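Local coordinates for protein angiotensin-converting enzyme (Anopheles gambiae, PDB 6S1Y) that probably hydrolyses peptides as a zinc-dependent metalloprotease of the mosquito angiotensin-converting enzyme family, at residues A[40-45]-A[340-345]; A[119-124]-A[321-326]; A[137-142]-A[153-158]. One frame throughout, in Å; residues are numbered along the deposited sequence.

Contact 1 (A[40-45]-A[340-345]). With NAG (2-acetamido-2-deoxy-beta-D-glucopyranose), chain B.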
# COMPACT_ATOMS: atom_id res chain seq x y z
N TYR A 40 17.38 10.97 -6.86
CA TYR A 40 16.27 11.75 -7.37
C TYR A 40 15.13 11.77 -6.36
O TYR A 40 14.61 12.83 -6.00
CB TYR A 40 15.84 11.19 -8.72
CG TYR A 40 14.72 11.95 -9.35
CD1 TYR A 40 14.89 13.28 -9.73
CD2 TYR A 40 13.48 11.35 -9.59
CE1 TYR A 40 13.86 13.99 -10.30
CE2 TYR A 40 12.46 12.05 -10.17
CZ TYR A 40 12.65 13.37 -10.53
OH TYR A 40 11.62 14.08 -11.11
N GLY A 41 14.75 10.59 -5.85
CA GLY A 41 13.64 10.53 -4.91
C GLY A 41 13.83 11.45 -3.73
O GLY A 41 12.86 12.03 -3.22
N SER A 42 15.08 11.61 -3.29
CA SER A 42 15.45 12.43 -2.13
C SER A 42 15.66 13.88 -2.48
O SER A 42 15.76 14.72 -1.57
CB SER A 42 16.75 11.91 -1.51
OG SER A 42 16.68 10.52 -1.32
N ASN A 43 15.74 14.20 -3.77
CA ASN A 43 16.22 15.52 -4.19
C ASN A 43 15.83 15.67 -5.68
O ASN A 43 16.62 15.34 -6.56
CB ASN A 43 17.72 15.61 -3.94
CG ASN A 43 18.30 16.94 -4.27
OD1 ASN A 43 17.58 17.91 -4.43
ND2 ASN A 43 19.63 17.00 -4.38
N LEU A 44 14.61 16.16 -5.91
CA LEU A 44 14.05 16.18 -7.26
C LEU A 44 14.61 17.38 -8.01
O LEU A 44 14.06 18.48 -7.96
CB LEU A 44 12.53 16.26 -7.25
CG LEU A 44 11.66 15.14 -6.71
CD1 LEU A 44 10.27 15.70 -6.53
CD2 LEU A 44 11.64 13.94 -7.63
N THR A 45 15.71 17.17 -8.71
CA THR A 45 16.25 18.17 -9.61
C THR A 45 16.27 17.57 -11.00
O THR A 45 16.32 16.35 -11.18
CB THR A 45 17.67 18.60 -9.24
OG1 THR A 45 18.56 17.48 -9.37
CG2 THR A 45 17.70 19.13 -7.82
N ARG A 340 17.16 1.27 3.38
CA ARG A 340 16.84 2.62 3.82
C ARG A 340 15.35 2.91 3.69
O ARG A 340 14.67 2.44 2.78
CB ARG A 340 17.61 3.68 3.01
CG ARG A 340 19.06 3.35 2.78
CD ARG A 340 19.78 4.46 2.03
NE ARG A 340 20.95 3.95 1.33
CZ ARG A 340 21.71 4.67 0.52
NH1 ARG A 340 21.44 5.94 0.31
NH2 ARG A 340 22.75 4.10 -0.09
N ILE A 341 14.88 3.76 4.60
CA ILE A 341 13.53 4.30 4.56
C ILE A 341 13.62 5.79 4.32
O ILE A 341 14.48 6.47 4.90
CB ILE A 341 12.76 3.98 5.86
CG1 ILE A 341 12.36 2.50 5.85
CG2 ILE A 341 11.56 4.91 6.02
CD1 ILE A 341 11.73 1.99 7.16
N LYS A 342 12.73 6.30 3.47
CA LYS A 342 12.55 7.73 3.27
C LYS A 342 11.10 8.02 3.66
O LYS A 342 10.17 7.59 2.97
CB LYS A 342 12.85 8.12 1.83
CG LYS A 342 12.63 9.59 1.52
CD LYS A 342 13.34 10.00 0.22
CE LYS A 342 12.94 9.13 -0.97
NZ LYS A 342 11.58 9.43 -1.48
N GLN A 343 10.92 8.70 4.78
CA GLN A 343 9.60 8.96 5.32
C GLN A 343 9.58 10.34 5.95
O GLN A 343 10.46 10.67 6.76
CB GLN A 343 9.20 7.90 6.35
CG GLN A 343 7.76 8.04 6.84
CD GLN A 343 7.29 6.86 7.67
OE1 GLN A 343 7.84 5.77 7.60
NE2 GLN A 343 6.25 7.09 8.48
N CYS A 344 8.58 11.13 5.60
CA CYS A 344 8.40 12.45 6.21
C CYS A 344 7.54 12.30 7.46
O CYS A 344 6.45 12.85 7.60
CB CYS A 344 7.85 13.44 5.19
SG CYS A 344 8.99 13.62 3.74
N THR A 345 8.11 11.53 8.39
CA THR A 345 7.43 11.11 9.61
C THR A 345 6.92 12.27 10.45
O THR A 345 7.61 13.27 10.67
CB THR A 345 8.40 10.28 10.46
OG1 THR A 345 9.08 9.33 9.61
CG2 THR A 345 7.65 9.52 11.55
C1 NAG B . 20.40 18.15 -4.75
C2 NAG B . 21.58 18.31 -3.79
C3 NAG B . 22.60 19.32 -4.33
C4 NAG B . 23.02 18.96 -5.75
C5 NAG B . 21.77 18.83 -6.61
C6 NAG B . 22.05 18.41 -8.04
C7 NAG B . 21.23 17.96 -1.39
C8 NAG B . 20.71 18.55 -0.11
N2 NAG B . 21.12 18.73 -2.47
O3 NAG B . 23.73 19.34 -3.46
O4 NAG B . 23.83 19.98 -6.33
O5 NAG B . 20.89 17.84 -6.06
O6 NAG B . 20.91 18.59 -8.87
O7 NAG B . 21.71 16.84 -1.44
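The peptide group joining Gly41 to Ser42 has the bent end of Lys342 over one face. Lys342 CE lies 3.7 Å from both Gly41 C and Gly41 O, so the lysine comes down on the carbonyl from above. Lys342 NZ, 3.4 Å from Gly41 O, is likewise well out of the peptide plane, and this hydrogen bond is weak. The lysine leaves its strand with CG opposite the backbone N (chi1 178°), aimed at the helix end; bends at chi3 and chi4 turn the ammonium aside, toward Val325 O, its stronger partner. Alongside, Lys342 CD passes Ser42 OG at 3.7 Å, a hydroxyl already bonded to Trp38 O. Within 40-45, Leu44 CD2 lies over one face of the Tyr40 ring, near the rim.

In this largely helical fold, the contact joins the end of helix 12-42 to strand 339-342 of a small antiparallel hairpin. The partner strand contains Ser329, a ligand-pocket residue whose backbone bonds that of Lys342; the Lys342 side chain is about 7 Å from the bound gamma-glutamyl ligand at its nearest.

Beyond the helix, Asn-Leu-Thr forms a glycosylation sequon. Asn43 ND2 is linked to NAG C1, and Thr45, N-cap of helix 46-70, shares a 2.6 Å hydrogen bond between OG1 and NAG O6.

Contact 2 (A[119-124]-A[321-326]). With NAG (2-acetamido-2-deoxy-beta-D-glucopyranose), chain B.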
# COMPACT_ATOMS: atom_id res chain seq x y z
N LYS A 119 5.78 18.05 -6.17
CA LYS A 119 6.14 19.45 -6.09
C LYS A 119 4.96 20.39 -5.86
O LYS A 119 5.16 21.60 -5.78
CB LYS A 119 6.87 19.87 -7.37
CG LYS A 119 8.31 19.38 -7.50
CD LYS A 119 8.91 19.83 -8.84
CE LYS A 119 10.42 19.82 -8.83
NZ LYS A 119 10.99 20.65 -9.95
N ALA A 120 3.74 19.89 -5.76
CA ALA A 120 2.59 20.77 -5.68
C ALA A 120 2.57 21.52 -4.36
O ALA A 120 2.86 20.94 -3.31
CB ALA A 120 1.30 19.97 -5.82
N LYS A 121 2.20 22.80 -4.41
CA LYS A 121 2.08 23.64 -3.22
C LYS A 121 0.80 24.45 -3.32
O LYS A 121 0.27 24.66 -4.41
CB LYS A 121 3.28 24.59 -3.04
CG LYS A 121 4.62 23.85 -3.01
CD LYS A 121 5.49 24.27 -1.82
CE LYS A 121 6.61 23.25 -1.56
NZ LYS A 121 7.14 22.70 -2.86
N PHE A 122 0.32 24.93 -2.18
CA PHE A 122 -1.03 25.48 -2.13
C PHE A 122 -1.11 26.69 -1.23
O PHE A 122 -0.39 26.79 -0.23
CB PHE A 122 -2.02 24.40 -1.66
CG PHE A 122 -1.95 23.15 -2.47
CD1 PHE A 122 -2.68 23.05 -3.65
CD2 PHE A 122 -1.13 22.11 -2.09
CE1 PHE A 122 -2.61 21.90 -4.42
CE2 PHE A 122 -1.06 20.95 -2.86
CZ PHE A 122 -1.79 20.85 -4.03
N CYS A 123 -2.03 27.59 -1.58
CA CYS A 123 -2.37 28.74 -0.75
C CYS A 123 -3.39 28.36 0.32
O CYS A 123 -4.32 27.58 0.08
CB CYS A 123 -2.92 29.88 -1.61
SG CYS A 123 -1.70 30.56 -2.77
N ALA A 124 -3.22 28.91 1.51
CA ALA A 124 -4.10 28.56 2.61
C ALA A 124 -5.51 29.09 2.34
O ALA A 124 -5.71 30.13 1.69
CB ALA A 124 -3.57 29.12 3.92
N GLY A 321 14.11 23.15 2.19
CA GLY A 321 13.35 23.66 1.06
C GLY A 321 13.55 22.93 -0.24
O GLY A 321 12.97 23.35 -1.26
N ARG A 322 14.34 21.87 -0.27
CA ARG A 322 14.46 21.05 -1.47
C ARG A 322 13.12 20.37 -1.79
O ARG A 322 12.30 20.10 -0.92
CB ARG A 322 15.53 19.99 -1.26
CG ARG A 322 15.03 18.86 -0.37
CD ARG A 322 16.00 17.69 -0.36
NE ARG A 322 16.96 17.82 0.71
CZ ARG A 322 17.61 16.80 1.25
NH1 ARG A 322 18.49 17.03 2.22
NH2 ARG A 322 17.37 15.57 0.83
N ASP A 323 12.94 20.04 -3.06
CA ASP A 323 11.80 19.24 -3.47
C ASP A 323 12.15 17.76 -3.34
O ASP A 323 13.29 17.35 -3.55
CB ASP A 323 11.39 19.55 -4.90
CG ASP A 323 10.64 20.86 -5.01
OD1 ASP A 323 9.61 21.03 -4.31
OD2 ASP A 323 11.11 21.72 -5.78
N LEU A 324 11.15 16.96 -2.98
CA LEU A 324 11.38 15.53 -2.83
C LEU A 324 10.05 14.82 -2.85
O LEU A 324 8.99 15.43 -2.68
CB LEU A 324 12.13 15.21 -1.54
CG LEU A 324 11.28 15.27 -0.27
CD1 LEU A 324 11.86 14.32 0.77
CD2 LEU A 324 11.19 16.70 0.24
N VAL A 325 10.12 13.50 -3.06
CA VAL A 325 8.98 12.61 -2.87
C VAL A 325 8.89 12.30 -1.38
O VAL A 325 9.75 11.61 -0.83
CB VAL A 325 9.13 11.33 -3.69
CG1 VAL A 325 8.04 10.30 -3.27
CG2 VAL A 325 9.06 11.63 -5.17
N CYS A 326 7.85 12.82 -0.72
CA CYS A 326 7.63 12.52 0.68
C CYS A 326 6.83 11.24 0.89
O CYS A 326 6.79 10.73 2.02
CB CYS A 326 6.93 13.68 1.38
SG CYS A 326 8.07 14.77 2.31
C1 NAG B . 20.40 18.15 -4.75
C2 NAG B . 21.58 18.31 -3.79
C3 NAG B . 22.60 19.32 -4.33
C4 NAG B . 23.02 18.96 -5.75
C5 NAG B . 21.77 18.83 -6.61
C6 NAG B . 22.05 18.41 -8.04
C7 NAG B . 21.23 17.96 -1.39
C8 NAG B . 20.71 18.55 -0.11
N2 NAG B . 21.12 18.73 -2.47
O3 NAG B . 23.73 19.34 -3.46
O4 NAG B . 23.83 19.98 -6.33
O5 NAG B . 20.89 17.84 -6.06
O6 NAG B . 20.91 18.59 -8.87
O7 NAG B . 21.71 16.84 -1.44
O HOH W 1 8.30 22.71 -5.59
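Lys121 and Lys119 both approach the carboxylate of Asp323 in a surface contact between two loops of the helical ACE-type fold. One loop follows helix 100-119; the other leads into strand 329-332 and is tied at its far end by the Cys326-Cys344 disulfide.

The ionic component is modest. Lys121 NZ makes a salt bridge to Asp323 OD1, but at 3.3 Å the hydrogen bond within it is weak. The Lys121 chain bends at chi2 (-130°) and chi4, which brings the ammonium round to OD1. Lys119 adds a second positive charge without pairing directly, its NZ being 4.3 Å from Asp323 OD2. Together the two lysines would probably favour the ionised carboxylate.

Van der Waals contact comes mainly from the methylenes of Lys119. The extended chain crosses the aspartate at about a right angle, with Lys119 CG 3.7 Å from Asp323 CG and Lys119 CE 3.7 Å from Asp323 OD2.

Water supplies a third link: one molecule donates to Asp323 OD1 at 2.5 Å, a short distance for such a bond, and, weakly, to Lys119 O, joining the acid to the opposing backbone.

On the neighbouring residue, the Arg322 guanidinium is steadied by Asp320 and by Ser42 O. Over one of its faces sits the acetamido methyl of the glycan, with NAG C8 3.6 Å from Arg322 NH1.

Contact 3 (A[137-142]-A[153-158])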
# COMPACT_ATOMS: atom_id res chain seq x y z
N PRO A 137 3.34 18.02 5.43
CA PRO A 137 2.25 17.54 6.28
C PRO A 137 0.94 18.33 6.28
O PRO A 137 -0.04 17.83 6.84
CB PRO A 137 2.89 17.63 7.67
CG PRO A 137 3.72 18.93 7.58
CD PRO A 137 4.17 19.02 6.12
N GLU A 138 0.90 19.52 5.68
CA GLU A 138 -0.22 20.41 5.96
C GLU A 138 -1.56 19.82 5.50
O GLU A 138 -2.52 19.77 6.28
CB GLU A 138 0.01 21.78 5.32
CG GLU A 138 1.10 22.61 6.02
CD GLU A 138 2.50 22.19 5.63
OE1 GLU A 138 2.65 21.48 4.60
OE2 GLU A 138 3.45 22.56 6.35
N LEU A 139 -1.67 19.40 4.24
CA LEU A 139 -2.97 18.96 3.76
C LEU A 139 -3.40 17.64 4.41
O LEU A 139 -4.56 17.47 4.78
CB LEU A 139 -2.96 18.84 2.23
CG LEU A 139 -3.55 20.04 1.49
CD1 LEU A 139 -2.77 21.31 1.75
CD2 LEU A 139 -3.64 19.75 -0.01
N THR A 140 -2.46 16.71 4.57
CA THR A 140 -2.75 15.48 5.29
C THR A 140 -3.38 15.75 6.65
O THR A 140 -4.31 15.04 7.08
CB THR A 140 -1.48 14.66 5.43
OG1 THR A 140 -1.11 14.16 4.14
CG2 THR A 140 -1.66 13.50 6.43
N GLU A 141 -2.91 16.77 7.35
CA GLU A 141 -3.34 17.01 8.72
C GLU A 141 -4.59 17.85 8.76
O GLU A 141 -5.41 17.69 9.67
CB GLU A 141 -2.18 17.64 9.54
CG GLU A 141 -1.17 16.55 10.02
CD GLU A 141 0.14 17.07 10.64
OE1 GLU A 141 1.07 16.24 10.78
OE2 GLU A 141 0.25 18.28 10.98
N ILE A 142 -4.79 18.72 7.78
CA ILE A 142 -6.07 19.40 7.64
C ILE A 142 -7.19 18.38 7.46
O ILE A 142 -8.21 18.41 8.16
CB ILE A 142 -6.01 20.40 6.47
CG1 ILE A 142 -4.98 21.49 6.81
CG2 ILE A 142 -7.38 21.00 6.18
CD1 ILE A 142 -4.57 22.31 5.62
N LYS A 153 -13.53 21.10 1.33
CA LYS A 153 -13.86 21.10 -0.09
C LYS A 153 -12.86 21.93 -0.90
O LYS A 153 -12.39 21.49 -1.96
CB LYS A 153 -15.29 21.60 -0.29
CG LYS A 153 -15.62 21.95 -1.71
CD LYS A 153 -17.11 22.00 -1.92
CE LYS A 153 -17.75 23.17 -1.23
NZ LYS A 153 -19.22 22.91 -1.07
N TYR A 154 -12.50 23.11 -0.39
CA TYR A 154 -11.49 23.93 -1.06
C TYR A 154 -10.19 23.15 -1.27
O TYR A 154 -9.67 23.08 -2.38
CB TYR A 154 -11.22 25.21 -0.24
CG TYR A 154 -9.94 25.95 -0.61
CD1 TYR A 154 -9.91 26.84 -1.66
CD2 TYR A 154 -8.76 25.75 0.11
CE1 TYR A 154 -8.75 27.52 -2.00
CE2 TYR A 154 -7.60 26.41 -0.21
CZ TYR A 154 -7.60 27.31 -1.27
OH TYR A 154 -6.43 27.98 -1.61
N TYR A 155 -9.68 22.51 -0.22
CA TYR A 155 -8.41 21.82 -0.39
C TYR A 155 -8.55 20.60 -1.28
O TYR A 155 -7.63 20.25 -2.01
CB TYR A 155 -7.82 21.42 0.96
CG TYR A 155 -7.25 22.60 1.74
CD1 TYR A 155 -6.10 23.29 1.31
CD2 TYR A 155 -7.85 23.02 2.93
CE1 TYR A 155 -5.59 24.36 2.04
CE2 TYR A 155 -7.35 24.08 3.64
CZ TYR A 155 -6.23 24.75 3.21
OH TYR A 155 -5.76 25.80 3.96
N TRP A 156 -9.68 19.90 -1.19
CA TRP A 156 -9.91 18.77 -2.09
C TRP A 156 -9.83 19.23 -3.54
O TRP A 156 -9.09 18.67 -4.36
CB TRP A 156 -11.25 18.11 -1.78
CG TRP A 156 -11.50 16.82 -2.49
CD1 TRP A 156 -11.46 15.57 -1.94
CD2 TRP A 156 -11.84 16.64 -3.86
NE1 TRP A 156 -11.76 14.61 -2.89
CE2 TRP A 156 -12.00 15.24 -4.08
CE3 TRP A 156 -12.04 17.51 -4.94
CZ2 TRP A 156 -12.31 14.71 -5.33
CZ3 TRP A 156 -12.36 16.98 -6.19
CH2 TRP A 156 -12.50 15.59 -6.37
N VAL A 157 -10.55 20.32 -3.86
CA VAL A 157 -10.56 20.87 -5.22
C VAL A 157 -9.17 21.34 -5.63
O VAL A 157 -8.72 21.07 -6.76
CB VAL A 157 -11.58 22.01 -5.32
CG1 VAL A 157 -11.41 22.77 -6.65
CG2 VAL A 157 -13.01 21.44 -5.16
N GLN A 158 -8.48 22.07 -4.75
CA GLN A 158 -7.10 22.48 -5.03
C GLN A 158 -6.22 21.29 -5.36
O GLN A 158 -5.50 21.28 -6.37
CB GLN A 158 -6.54 23.23 -3.83
CG GLN A 158 -7.15 24.60 -3.62
CD GLN A 158 -6.63 25.61 -4.60
OE1 GLN A 158 -5.42 25.68 -4.89
NE2 GLN A 158 -7.53 26.43 -5.13
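This is a buried, apolar helix-to-helix contact in which Leu139 and Ile142 of helix 135-145 close on the ring of Tyr155 from helix 149-163. It has no polar bond between the two segments. The backbones approach most nearly at Leu139 and Tyr155, whose CA atoms are 7.4 Å apart, and the ring spans that gap.

Ile142 covers one face of the ring. Ile142 CD1 stands 4.0 Å from the Tyr155 ring centroid and 22° off the normal, a CH-pi contact displaced toward the hydroxyl end, as its 3.8 Å approach to Tyr155 CZ shows. The other branch helps: Ile142 CG2 reaches Tyr155 CD2 at 3.9 Å. With CG1 beside the backbone N (chi1 -64°) and chi2 near 165°, the isoleucine can lay both methyls along the same side of the ring. Leu139 arrives obliquely, with its CD1 3.9 Å from Tyr155 CD1.

Only three residues separate the two helices, which run in broadly opposite directions and form a helical hairpin within the mainly helical ACE-type fold. Phe143 of helix 135-145 also touches Tyr155, and Leu139 reaches Trp159 of helix 149-163.

The other face of the Tyr155 ring is occupied from its own helix: Tyr154 CD2 sits above the ring centre, 3.7 Å from the plane, opposite Ile142 CD1. Tyr155 CE1 in turn lies in the plane of the Tyr154 ring, at its edge. The buried polar end of the tyrosine is satisfied by a hydrogen bond between Tyr155 OH and Tyr125 N.

Contacts 1 and 3 are buried, whereas contact 2 lies at the surface, but burial alone does not set their chemistry. A lysine over a peptide carbonyl marks contact 1, a hydrated salt bridge contact 2, and methyls against an aromatic ring contact 3. Contact 2 touches both others. Its segment 321-326 lies beside 340-345 of contact 1, joined by the Cys326-Cys344 disulfide and by a probable hydrogen bond from Lys342 NZ to Val325 O at 2.9 Å. Its segment 119-124 abuts helix 149-163 of contact 3 through a probable hydrogen bond between Cys123 O and Tyr154 OH, 2.7 Å apart. Contacts 1 and 3 do not touch, their nearest atoms being about 6 Å apart. One glycan residue borders contacts 1 and 2.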